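Local coordinates for protein Pts system, fructose-specific iiabc component (Borrelia burgdorferi, PDB 5DLE) that probably takes up fructose across the membrane and phosphorylates it, this chain being the IIB domain that passes the phosphoryl group to the sugar, at residues A16-P21 with I45-Q50. Sequence-based numbering, arbitrary orientation.
Sequences AVTACP and IRVETQ
Ala16 is gripped through both backbone polar atoms: its N donates to Arg46 O (2.9 Å) and its O accepts from Glu48 N, as strands 13-19 and 44-50 run side by side in parallel. Thr18 repeats the pattern, its N reaching Glu48 O and its O taking Gln50 N at 2.8 Å. Gln50, with Ala16 the residue most buried by this contact, lies near the other end. There a longer, more bent bond from Cys20 N to Gln50 O (3.3 Å, 135° at the hydrogen) closes the series, and Thr27 OG1 is hydrogen-bonded to both its donor and its acceptor.

The side chains sort onto two faces. On one, Gln50 sets its CB against Ala19 CB (3.7 Å), while its extended chain carries NE2 back over Val17 CG1. Gln50 NE2 donates to Glu48 OE2 at 2.8 Å, with the acceptor close to the amide plane; the carboxylate, also salt-bridged to Arg82, lies alongside the valine branches.

On the other face, which helix 25-40 packs against, Ala16 CB meets Val47 CG2. Thr18 CG2 comes within 3.9 Å of Val47 CG1, the two side chains crossing at about a right angle. With OG1 lying between the backbone N and the carbonyl carbon (chi1 69°), Thr18 sets this oxygen 3.5 Å from Thr49 CG2, and the hydroxyl is hydrogen-bonded to Thr27 O.

The two strands and the helix connecting them form a beta-alpha-beta crossover unit, the opening element of the PTS IIB fold; in this family the loop following the first strand carries the phosphorylated cysteine, and Cys20 sits where that residue is expected.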
ATOM      1  N   ALA A  16      10.349  -6.501 -17.173  1.00 13.57           N
ATOM      2  CA  ALA A  16       9.121  -5.785 -16.868  1.00 13.33           C
ATOM      3  C   ALA A  16       9.453  -4.426 -16.274  1.00 13.67           C
ATOM      4  O   ALA A  16      10.536  -4.236 -15.692  1.00 14.46           O
ATOM      5  CB  ALA A  16       8.241  -6.561 -15.869  1.00 13.26           C
ATOM      6  N   VAL A  17       8.501  -3.485 -16.391  1.00 12.15           N
ATOM      7  CA  VAL A  17       8.548  -2.239 -15.622  1.00 12.99           C
ATOM      8  C   VAL A  17       7.243  -2.161 -14.864  1.00 12.89           C
ATOM      9  O   VAL A  17       6.175  -2.360 -15.461  1.00 13.56           O
ATOM     10  CB  VAL A  17       8.686  -0.984 -16.511  1.00 13.78           C
ATOM     11  CG1 VAL A  17       8.756   0.271 -15.654  1.00 16.41           C
ATOM     12  CG2 VAL A  17       9.912  -1.066 -17.423  1.00 16.31           C
ATOM     13  N   THR A  18       7.312  -1.846 -13.560  1.00 11.23           N
ATOM     14  CA  THR A  18       6.089  -1.560 -12.828  1.00 11.12           C
ATOM     15  C   THR A  18       6.173  -0.111 -12.370  1.00 13.80           C
ATOM     16  O   THR A  18       7.234   0.370 -11.953  1.00 15.51           O
ATOM     17  CB  THR A  18       5.859  -2.506 -11.676  1.00 12.22           C
ATOM     18  OG1 THR A  18       6.839  -2.292 -10.631  1.00 14.50           O
ATOM     19  CG2 THR A  18       5.865  -3.977 -12.180  1.00 13.55           C
ATOM     20  N   ALA A  19       5.058   0.608 -12.500  1.00 14.13           N
ATOM     21  CA  ALA A  19       5.101   2.039 -12.195  1.00 15.14           C
ATOM     22  C   ALA A  19       3.728   2.484 -11.745  1.00 14.72           C
ATOM     23  O   ALA A  19       2.809   2.525 -12.539  1.00 16.81           O
ATOM     24  CB  ALA A  19       5.549   2.842 -13.416  1.00 18.16           C
ATOM     25  N   CYS A  20       3.604   2.823 -10.467  1.00 14.35           N
ATOM     26  CA  CYS A  20       2.367   3.432  -9.945  1.00 12.91           C
ATOM     27  C   CYS A  20       2.800   4.650  -9.145  1.00 13.87           C
ATOM     28  O   CYS A  20       3.576   4.508  -8.192  1.00 18.33           O
ATOM     29  CB  CYS A  20       1.616   2.419  -9.107  1.00 13.18           C
ATOM     30  SG  CYS A  20       0.165   3.224  -8.332  1.00 13.78           S
ATOM     31  N   PRO A  21       2.268   5.839  -9.440  1.00 13.90           N
ATOM     32  CA  PRO A  21       2.746   7.039  -8.740  1.00 16.77           C
ATOM     33  C   PRO A  21       1.980   7.337  -7.456  1.00 17.59           C
ATOM     34  O   PRO A  21       1.822   8.502  -7.094  1.00 19.34           O
ATOM     35  CB  PRO A  21       2.517   8.152  -9.770  1.00 17.51           C
ATOM     36  CG  PRO A  21       1.269   7.690 -10.491  1.00 17.81           C
ATOM     37  CD  PRO A  21       1.419   6.149 -10.593  1.00 15.33           C
ATOM     38  N   ILE A  45      13.497 -13.407 -14.955  1.00 19.45           N
ATOM     39  CA  ILE A  45      12.743 -12.151 -14.901  1.00 20.64           C
ATOM     40  C   ILE A  45      13.622 -11.051 -14.302  1.00 23.17           C
ATOM     41  O   ILE A  45      14.321 -11.278 -13.309  1.00 21.85           O
ATOM     42  CB  ILE A  45      11.429 -12.367 -14.087  1.00 19.40           C
ATOM     43  CG1 ILE A  45      10.607 -11.083 -13.899  1.00 25.20           C
ATOM     44  CG2 ILE A  45      11.711 -12.941 -12.703  1.00 21.98           C
ATOM     45  CD1 ILE A  45       9.848 -10.708 -15.132  1.00 20.56           C
ATOM     46  N   ARG A  46      13.594  -9.856 -14.905  1.00 19.08           N
ATOM     47  CA  ARG A  46      14.155  -8.642 -14.305  1.00 17.92           C
ATOM     48  C   ARG A  46      13.071  -7.581 -14.310  1.00 17.94           C
ATOM     49  O   ARG A  46      12.417  -7.399 -15.341  1.00 17.11           O
ATOM     50  CB  ARG A  46      15.374  -8.141 -15.099  1.00 19.93           C
ATOM     51  CG  ARG A  46      16.697  -8.720 -14.587  1.00 22.92           C
ATOM     52  CD  ARG A  46      17.247  -7.912 -13.379  1.00 24.02           C
ATOM     53  NE  ARG A  46      17.565  -6.567 -13.844  1.00 23.75           N
ATOM     54  CZ  ARG A  46      16.969  -5.437 -13.492  1.00 22.34           C
ATOM     55  NH1 ARG A  46      16.044  -5.366 -12.523  1.00 23.80           N
ATOM     56  NH2 ARG A  46      17.373  -4.329 -14.097  1.00 24.04           N
ATOM     57  N   VAL A  47      12.874  -6.891 -13.169  1.00 16.31           N
ATOM     58  CA  VAL A  47      11.852  -5.853 -13.047  1.00 14.76           C
ATOM     59  C   VAL A  47      12.479  -4.528 -12.618  1.00 16.40           C
ATOM     60  O   VAL A  47      13.187  -4.463 -11.596  1.00 19.59           O
ATOM     61  CB  VAL A  47      10.739  -6.252 -12.052  1.00 15.67           C
ATOM     62  CG1 VAL A  47       9.608  -5.200 -12.070  1.00 16.60           C
ATOM     63  CG2 VAL A  47      10.157  -7.563 -12.425  1.00 16.79           C
ATOM     64  N   GLU A  48      12.197  -3.478 -13.382  1.00 14.96           N
ATOM     65  CA  GLU A  48      12.449  -2.095 -13.016  1.00 16.22           C
ATOM     66  C   GLU A  48      11.218  -1.545 -12.309  1.00 16.44           C
ATOM     67  O   GLU A  48      10.093  -1.770 -12.754  1.00 14.04           O
ATOM     68  CB  GLU A  48      12.726  -1.287 -14.291  1.00 16.96           C
ATOM     69  CG  GLU A  48      12.593   0.222 -14.167  1.00 16.91           C
ATOM     70  CD  GLU A  48      12.870   0.915 -15.510  1.00 18.43           C
ATOM     71  OE1 GLU A  48      13.703   0.396 -16.272  1.00 19.99           O
ATOM     72  OE2 GLU A  48      12.239   1.945 -15.823  1.00 20.60           O
ATOM     73  N   THR A  49      11.426  -0.801 -11.230  1.00 14.34           N
ATOM     74  CA  THR A  49      10.299  -0.230 -10.514  1.00 13.62           C
ATOM     75  C   THR A  49      10.353   1.293 -10.533  1.00 17.34           C
ATOM     76  O   THR A  49      11.426   1.888 -10.498  1.00 19.53           O
ATOM     77  CB  THR A  49      10.247  -0.703  -9.038  1.00 16.69           C
ATOM     78  OG1 THR A  49      11.489  -0.436  -8.368  1.00 17.93           O
ATOM     79  CG2 THR A  49       9.932  -2.201  -8.935  1.00 14.86           C
ATOM     80  N   GLN A  50       9.173   1.909 -10.594  1.00 15.88           N
ATOM     81  CA  GLN A  50       9.039   3.373 -10.513  1.00 17.86           C
ATOM     82  C   GLN A  50       7.881   3.752  -9.602  1.00 19.85           C
ATOM     83  O   GLN A  50       6.760   3.272  -9.786  1.00 21.09           O
ATOM     84  CB  GLN A  50       8.778   3.975 -11.902  1.00 21.71           C
ATOM     85  CG  GLN A  50       9.655   3.409 -13.032  1.00 21.31           C
ATOM     86  CD  GLN A  50       9.573   4.273 -14.279  1.00 22.17           C
ATOM     87  OE1 GLN A  50       8.905   5.337 -14.277  1.00 24.22           O
ATOM     88  NE2 GLN A  50      10.253   3.857 -15.334  1.00 23.30           N
TER